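Local coordinates for protein nodulation fucosyltransferase NodZ (Bradyrhizobium sp., PDB 2HHC) that belongs to the NodZ family of bacterial nodulation proteins, enzymes of the GT-B clan, whose fold pairs two Rossmann-like domains, at residues Q103-R106 and E107-E110; F289-Y292 and A293-V297; S194-A197 and L198-C202. All coordinates share one frame; numbering follows the deposited sequence.

Contact 1: residues Q103-R106 and E107-E110; sequences QIFR and ERDE. With PO4 (phosphate ion), chain B.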
loop_
_atom_site.group_PDB
_atom_site.type_symbol
_atom_site.label_atom_id
_atom_site.label_comp_id
_atom_site.label_asym_id
_atom_site.label_seq_id
_atom_site.Cartn_x
_atom_site.Cartn_y
_atom_site.Cartn_z
ATOM N N GLN A 103 16.059 7.106 -14.235
ATOM C CA GLN A 103 15.395 6.281 -15.227
ATOM C C GLN A 103 14.033 5.798 -14.710
ATOM O O GLN A 103 13.078 5.736 -15.451
ATOM C CB GLN A 103 16.268 5.048 -15.609
ATOM C CG GLN A 103 15.609 4.115 -16.659
ATOM C CD GLN A 103 15.309 4.819 -17.958
ATOM O OE1 GLN A 103 16.074 5.733 -18.381
ATOM N NE2 GLN A 103 14.236 4.429 -18.604
ATOM N N ILE A 104 13.946 5.393 -13.452
ATOM C CA ILE A 104 12.703 4.948 -12.883
ATOM C C ILE A 104 11.671 6.096 -12.940
ATOM O O ILE A 104 10.508 5.878 -13.308
ATOM C CB ILE A 104 12.913 4.470 -11.423
ATOM C CG1 ILE A 104 13.893 3.277 -11.369
ATOM C CG2 ILE A 104 11.606 4.159 -10.755
ATOM C CD1 ILE A 104 14.378 2.953 -9.920
ATOM N N PHE A 105 12.125 7.291 -12.604
ATOM C CA PHE A 105 11.243 8.493 -12.640
ATOM C C PHE A 105 10.782 8.854 -14.060
ATOM O O PHE A 105 9.622 9.175 -14.272
ATOM C CB PHE A 105 11.874 9.708 -11.986
ATOM C CG PHE A 105 12.208 9.519 -10.523
ATOM C CD1 PHE A 105 11.517 8.614 -9.755
ATOM C CD2 PHE A 105 13.263 10.223 -9.948
ATOM C CE1 PHE A 105 11.822 8.420 -8.424
ATOM C CE2 PHE A 105 13.577 10.032 -8.580
ATOM C CZ PHE A 105 12.832 9.117 -7.841
ATOM N N ARG A 106 11.679 8.725 -15.015
ATOM C CA ARG A 106 11.332 8.885 -16.425
ATOM C C ARG A 106 10.238 7.889 -16.805
ATOM O O ARG A 106 9.270 8.241 -17.498
ATOM C CB ARG A 106 12.608 8.675 -17.233
ATOM C CG ARG A 106 12.524 8.665 -18.726
ATOM C CD ARG A 106 13.959 8.603 -19.286
ATOM N NE ARG A 106 14.808 9.585 -18.598
ATOM C CZ ARG A 106 16.011 9.390 -18.013
ATOM N NH1 ARG A 106 16.643 8.226 -18.000
ATOM N NH2 ARG A 106 16.642 10.438 -17.470
ATOM N N GLU A 107 10.352 6.646 -16.350
ATOM C CA GLU A 107 9.341 5.678 -16.695
ATOM C C GLU A 107 8.012 5.952 -16.033
ATOM O O GLU A 107 6.978 5.798 -16.652
ATOM C CB GLU A 107 9.828 4.246 -16.392
ATOM C CG GLU A 107 10.966 3.843 -17.325
ATOM C CD GLU A 107 11.524 2.453 -17.086
ATOM O OE1 GLU A 107 10.811 1.590 -16.578
ATOM O OE2 GLU A 107 12.688 2.219 -17.473
ATOM N N ARG A 108 8.002 6.406 -14.784
ATOM C CA ARG A 108 6.754 6.864 -14.177
ATOM C C ARG A 108 6.066 7.859 -15.095
ATOM O O ARG A 108 4.856 7.806 -15.306
ATOM C CB ARG A 108 7.062 7.484 -12.818
ATOM C CG ARG A 108 5.862 8.103 -12.076
ATOM C CD ARG A 108 6.321 8.962 -10.945
ATOM N NE ARG A 108 7.031 10.089 -11.557
ATOM C CZ ARG A 108 8.103 10.771 -11.098
ATOM N NH1 ARG A 108 8.651 10.540 -9.903
ATOM N NH2 ARG A 108 8.620 11.723 -11.838
ATOM N N ASP A 109 6.839 8.812 -15.590
ATOM C CA ASP A 109 6.272 9.869 -16.415
ATOM C C ASP A 109 5.808 9.347 -17.769
ATOM O O ASP A 109 4.761 9.761 -18.266
ATOM C CB ASP A 109 7.273 10.960 -16.620
ATOM C CG ASP A 109 7.598 11.709 -15.339
ATOM O OD1 ASP A 109 6.863 11.551 -14.341
ATOM O OD2 ASP A 109 8.588 12.467 -15.364
ATOM N N GLU A 110 6.585 8.443 -18.353
ATOM C CA GLU A 110 6.236 7.831 -19.631
ATOM C C GLU A 110 4.959 7.018 -19.494
ATOM O O GLU A 110 4.083 7.071 -20.362
ATOM C CB GLU A 110 7.401 6.958 -20.114
ATOM C CG GLU A 110 8.554 7.794 -20.561
ATOM C CD GLU A 110 9.859 7.093 -20.747
ATOM O OE1 GLU A 110 9.909 5.887 -20.714
ATOM O OE2 GLU A 110 10.867 7.797 -21.010
HETATM P P PO4 B . 13.269 5.368 -21.975
HETATM O O1 PO4 B . 13.549 6.636 -21.159
HETATM O O2 PO4 B . 12.190 4.408 -21.341
HETATM O O3 PO4 B . 12.846 5.827 -23.350
HETATM O O4 PO4 B . 14.602 4.664 -22.145
#
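Gln103 and Glu107, one turn apart on helix 101-116 of a beta-alpha-beta unit, are joined by a nearly straight hydrogen bond of 2.9 Å from Gln103 NE2 to Glu107 OE2. The carboxylate oxygen accepts through its anti lone pair, while the bond lies in the plane of the amide. Glutamine suits this place because its amide offers an acceptor and a donor side by side: OE1 takes a 2.6 Å bond from Arg106 NH1, and the two bonds probably fix which way round the amide sits. NE2 adds a weak bond to O1 of a phosphate ion, probably picked up from the crystallisation liquor. Arg106 CD lies only 2.7 Å from phosphate O1, which makes the exact placing of the ion doubtful. In the second shell, Arg99 and Trp89 hold Glu107 OE1, Glu102 pairs with Arg106 NH2, and Trp88 N also bonds the ion. Elsewhere on the helix the Arg108 guanidinium turns a face to Phe105 CA and O; its NH1 approaches the Phe105 ring obliquely, 3.5 Å from CD1. A bend at chi3 (66°) turns this group toward Asp109, where NE and NH2 both grip OD1 from the same face of the carboxylate.

Contact 2: residues F289-Y292 and A293-V297; sequences FTRY and ARLLV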
loop_
_atom_site.group_PDB
_atom_site.type_symbol
_atom_site.label_atom_id
_atom_site.label_comp_id
_atom_site.label_asym_id
_atom_site.label_seq_id
_atom_site.Cartn_x
_atom_site.Cartn_y
_atom_site.Cartn_z
ATOM N N PHE A 289 0.912 3.888 3.383
ATOM C CA PHE A 289 0.505 2.944 4.454
ATOM C C PHE A 289 -0.956 3.152 4.894
ATOM O O PHE A 289 -1.678 2.173 5.113
ATOM C CB PHE A 289 1.506 3.033 5.653
ATOM C CG PHE A 289 1.431 1.921 6.671
ATOM C CD1 PHE A 289 0.682 1.999 7.754
ATOM C CD2 PHE A 289 2.310 0.855 6.582
ATOM C CE1 PHE A 289 0.629 0.993 8.706
ATOM C CE2 PHE A 289 2.318 -0.147 7.565
ATOM C CZ PHE A 289 1.479 -0.047 8.625
ATOM N N THR A 290 -1.359 4.401 5.003
ATOM C CA THR A 290 -2.690 4.759 5.411
ATOM C C THR A 290 -3.613 5.110 4.276
ATOM O O THR A 290 -4.685 5.663 4.493
ATOM C CB THR A 290 -2.587 5.961 6.335
ATOM O OG1 THR A 290 -1.687 6.952 5.806
ATOM C CG2 THR A 290 -2.107 5.490 7.780
ATOM N N ARG A 291 -3.260 4.800 3.041
ATOM C CA ARG A 291 -4.176 5.083 1.906
ATOM C C ARG A 291 -5.445 4.232 2.049
ATOM O O ARG A 291 -6.521 4.772 1.809
ATOM C CB ARG A 291 -3.480 4.831 0.556
ATOM C CG ARG A 291 -4.340 5.130 -0.633
ATOM C CD ARG A 291 -4.927 6.490 -0.668
ATOM N NE ARG A 291 -5.638 6.721 -1.928
ATOM C CZ ARG A 291 -6.189 7.859 -2.326
ATOM N NH1 ARG A 291 -6.090 8.963 -1.557
ATOM N NH2 ARG A 291 -6.866 7.921 -3.436
ATOM N N TYR A 292 -5.340 2.953 2.359
ATOM C CA TYR A 292 -6.540 2.089 2.514
ATOM C C TYR A 292 -7.439 2.713 3.582
ATOM O O TYR A 292 -8.625 2.948 3.337
ATOM C CB TYR A 292 -6.118 0.693 2.871
ATOM C CG TYR A 292 -7.232 -0.315 2.902
ATOM C CD1 TYR A 292 -8.257 -0.241 2.006
ATOM C CD2 TYR A 292 -7.235 -1.312 3.841
ATOM C CE1 TYR A 292 -9.263 -1.212 2.001
ATOM C CE2 TYR A 292 -8.216 -2.259 3.843
ATOM C CZ TYR A 292 -9.208 -2.197 2.910
ATOM O OH TYR A 292 -10.229 -3.197 2.962
ATOM N N ALA A 293 -6.874 3.080 4.706
ATOM C CA ALA A 293 -7.668 3.777 5.757
ATOM C C ALA A 293 -8.298 5.087 5.248
ATOM O O ALA A 293 -9.492 5.372 5.478
ATOM C CB ALA A 293 -6.829 4.022 6.946
ATOM N N ARG A 294 -7.564 5.913 4.512
ATOM C CA ARG A 294 -8.091 7.115 3.913
ATOM C C ARG A 294 -9.326 6.835 3.045
ATOM O O ARG A 294 -10.280 7.608 3.033
ATOM C CB ARG A 294 -7.006 7.841 3.101
ATOM C CG ARG A 294 -7.472 9.013 2.262
ATOM C CD ARG A 294 -8.078 10.140 3.087
ATOM N NE ARG A 294 -8.609 11.252 2.283
ATOM C CZ ARG A 294 -9.801 11.255 1.671
ATOM N NH1 ARG A 294 -10.603 10.206 1.752
ATOM N NH2 ARG A 294 -10.195 12.318 0.984
ATOM N N LEU A 295 -9.288 5.752 2.275
ATOM C CA LEU A 295 -10.448 5.360 1.441
ATOM C C LEU A 295 -11.685 4.976 2.239
ATOM O O LEU A 295 -12.839 5.196 1.753
ATOM C CB LEU A 295 -10.038 4.187 0.542
ATOM C CG LEU A 295 -9.024 4.570 -0.549
ATOM C CD1 LEU A 295 -8.519 3.250 -1.213
ATOM C CD2 LEU A 295 -9.453 5.632 -1.506
ATOM N N LEU A 296 -11.500 4.384 3.401
ATOM C CA LEU A 296 -12.634 3.787 4.158
ATOM C C LEU A 296 -13.102 4.484 5.435
ATOM O O LEU A 296 -14.283 4.378 5.776
ATOM C CB LEU A 296 -12.364 2.318 4.473
ATOM C CG LEU A 296 -12.288 1.317 3.308
ATOM C CD1 LEU A 296 -12.003 -0.099 3.857
ATOM C CD2 LEU A 296 -13.562 1.341 2.572
ATOM N N VAL A 297 -12.215 5.137 6.149
ATOM C CA VAL A 297 -12.518 5.629 7.493
ATOM C C VAL A 297 -13.301 6.914 7.455
ATOM O O VAL A 297 -13.086 7.757 6.576
ATOM C CB VAL A 297 -11.190 5.853 8.244
ATOM C CG1 VAL A 297 -11.323 6.618 9.546
ATOM C CG2 VAL A 297 -10.472 4.508 8.458
HETATM O O HOH W 1 -4.401 1.759 5.899
#
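Tyr292 and Leu296 meet one turn apart on the short helix 291-296. The tyrosine leaves the backbone with CG anti to its own N (chi1 -173°), which swings the ring toward the C-terminal end of the helix. Its CB starts close to the main chain, 3.1 Å from Ala293 N, and CG still lies near that amide. Farther out the ring passes to the leucine: CE1 comes to 3.5 Å from Leu296 CD1, and CZ and OH stay within van der Waals range of the same methyl. The approach is oblique, with one branch of the leucine doing most of the touching. A long aromatic side chain suits the position because it spans a whole turn, and the branched leucine supplies a methyl where the outer part of the ring arrives.

Arg291 repeats the spacing with Leu295. Leu295 CD2 sits 3.7 Å above the plane of the Arg291 guanidinium, toward its rim, while the polar end of the arginine is committed to a salt bridge with Glu141. At the start of the helix a water accepts from Ala293 N at 3.0 Å and donates to Phe289 O, filling the place of a direct backbone bond. Near the other end the Leu296 N to Tyr292 O bond is weak, with an angle of 134°, and the chain leaves helical geometry at Val297.

The helix connects the parallel strands 279-283 and 299-303. Ala293, small enough for close packing, and Val297 lie against Val280 of the first strand; Leu295 and Leu296 touch helix 138-147. The Tyr292 ring stacks on Phe145 of that helix and meets Tyr272 of helix 258-274 with the ring planes at about 60°, so the tyrosine touches both helices.

Contact 3: residues S194-A197 and L198-C202; sequences SELA and LHQVC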
loop_
_atom_site.group_PDB
_atom_site.type_symbol
_atom_site.label_atom_id
_atom_site.label_comp_id
_atom_site.label_asym_id
_atom_site.label_seq_id
_atom_site.Cartn_x
_atom_site.Cartn_y
_atom_site.Cartn_z
ATOM N N SER A 194 12.726 15.387 16.870
ATOM C CA SER A 194 11.970 14.303 17.492
ATOM C C SER A 194 10.981 14.834 18.523
ATOM O O SER A 194 9.873 14.336 18.608
ATOM C CB SER A 194 12.902 13.281 18.145
ATOM O OG SER A 194 13.812 13.919 19.016
ATOM N N GLU A 195 11.384 15.837 19.295
ATOM C CA GLU A 195 10.496 16.438 20.285
ATOM C C GLU A 195 9.317 17.118 19.621
ATOM O O GLU A 195 8.193 16.921 20.017
ATOM C CB GLU A 195 11.220 17.475 21.134
ATOM C CG GLU A 195 12.198 16.904 22.127
ATOM C CD GLU A 195 12.770 17.963 23.047
ATOM O OE1 GLU A 195 12.332 19.139 22.984
ATOM O OE2 GLU A 195 13.658 17.628 23.860
ATOM N N LEU A 196 9.589 17.961 18.631
ATOM C CA LEU A 196 8.521 18.587 17.879
ATOM C C LEU A 196 7.609 17.532 17.242
ATOM O O LEU A 196 6.396 17.646 17.304
ATOM C CB LEU A 196 9.087 19.562 16.815
ATOM C CG LEU A 196 8.010 20.220 15.938
ATOM C CD1 LEU A 196 7.164 21.184 16.755
ATOM C CD2 LEU A 196 8.645 20.962 14.772
ATOM N N ALA A 197 8.152 16.472 16.663
ATOM C CA ALA A 197 7.276 15.480 16.045
ATOM C C ALA A 197 6.391 14.786 17.058
ATOM O O ALA A 197 5.217 14.518 16.798
ATOM C CB ALA A 197 8.047 14.447 15.288
ATOM N N LEU A 198 6.957 14.423 18.205
ATOM C CA LEU A 198 6.145 13.825 19.254
ATOM C C LEU A 198 5.083 14.798 19.722
ATOM O O LEU A 198 3.919 14.384 19.856
ATOM C CB LEU A 198 6.967 13.349 20.447
ATOM C CG LEU A 198 6.170 12.718 21.592
ATOM C CD1 LEU A 198 5.546 11.422 21.169
ATOM C CD2 LEU A 198 7.012 12.512 22.803
ATOM N N HIS A 199 5.440 16.061 19.926
ATOM C CA HIS A 199 4.448 17.073 20.266
ATOM C C HIS A 199 3.313 17.155 19.258
ATOM O O HIS A 199 2.153 17.222 19.638
ATOM C CB HIS A 199 5.096 18.439 20.390
ATOM C CG HIS A 199 4.140 19.526 20.762
ATOM N ND1 HIS A 199 3.488 19.555 21.973
ATOM C CD2 HIS A 199 3.755 20.647 20.104
ATOM C CE1 HIS A 199 2.721 20.631 22.038
ATOM N NE2 HIS A 199 2.868 21.314 20.917
ATOM N N GLN A 200 3.658 17.127 17.970
ATOM C CA GLN A 200 2.663 17.232 16.896
ATOM C C GLN A 200 1.702 16.065 16.908
ATOM O O GLN A 200 0.505 16.265 16.776
ATOM C CB GLN A 200 3.372 17.344 15.534
ATOM C CG GLN A 200 4.036 18.644 15.374
ATOM C CD GLN A 200 4.732 18.822 14.048
ATOM O OE1 GLN A 200 5.086 17.854 13.370
ATOM N NE2 GLN A 200 4.911 20.083 13.662
ATOM N N VAL A 201 2.214 14.852 17.077
ATOM C CA VAL A 201 1.416 13.682 17.232
ATOM C C VAL A 201 0.480 13.779 18.414
ATOM O O VAL A 201 -0.670 13.398 18.339
ATOM C CB VAL A 201 2.308 12.403 17.384
ATOM C CG1 VAL A 201 1.491 11.203 17.781
ATOM C CG2 VAL A 201 3.077 12.134 16.045
ATOM N N CYS A 202 0.992 14.299 19.522
ATOM C CA CYS A 202 0.130 14.493 20.668
ATOM C C CYS A 202 -0.988 15.475 20.387
ATOM O O CYS A 202 -2.109 15.222 20.832
ATOM C CB CYS A 202 0.894 14.915 21.920
ATOM S SG CYS A 202 2.040 13.630 22.537
#
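Ala197 and Val201 form the close-packed side of a regular alpha-helical turn in helix 192-209, which runs in the chain between two neighbouring parallel strands, 170-176 and 217-223, of a Rossmann-like sheet. Val201 N donates to Ala197 O at 3.0 Å, and the side chains of both residues rest on Phe283 of strand 279-283. Each residue type fits this inner side: the methyl of alanine lets the helix come near the aromatic ring, and valine adds a compact branched surface without a long flexible tail. Leu198, one step on from the alanine, packs instead on Gln231 and Val232 of helix 226-235, while the buried Cys202 touches Leu235 of the same helix.

The solvent side, with Leu196, Glu195 and His199, is looser. Leu196 is exposed, and its nearest side-chain neighbour in the turn is the amide of Gln200, whose NE2 lies 3.8 Å from Leu196 CG and about equally far from both methyls. Gln200 sits at the border between the two sides. It sets its CG beside its own backbone N (chi1 -71°), which brings that carbon to 3.2 Å from Leu196 O; the chain then runs out extended and crosses the leucine at a slant, amide against aliphatic carbon. Gln200 also touches Phe283, and its aliphatic part suits a place between apolar surface and solvent. Glu195 and His199 are exposed, as suits polar side chains; both residues, and Leu198, also touch a crystal neighbour.

Beneath both sides runs the same ladder of backbone bonds, including His199 N to Glu195 O at 2.9 Å. Ser194 OG is bonded to Trp191 O, nearly one turn back. On the inner side, the methyl CG2 of Val201 lies 3.3 Å from Ala197 O.

Along the chain the order is contact 1, contact 3, contact 2. Each lies on a continuous run of residues, so none closes a long loop, and they neither nest nor cross. Contact 1 belongs to helix 101-116, between strands 84-85 and 125-128 of the first sheet. The other two serve the second sheet: 194-202 and 289-297 both rest on strand 279-283, at different residues, yet their nearest atoms are about 12 Å apart. Contact 2 also packs on helices 138-147 and 258-274. Contacts 1 and 3, on helices flanking different sheets of the GT-B fold, have centres about 35 Å apart.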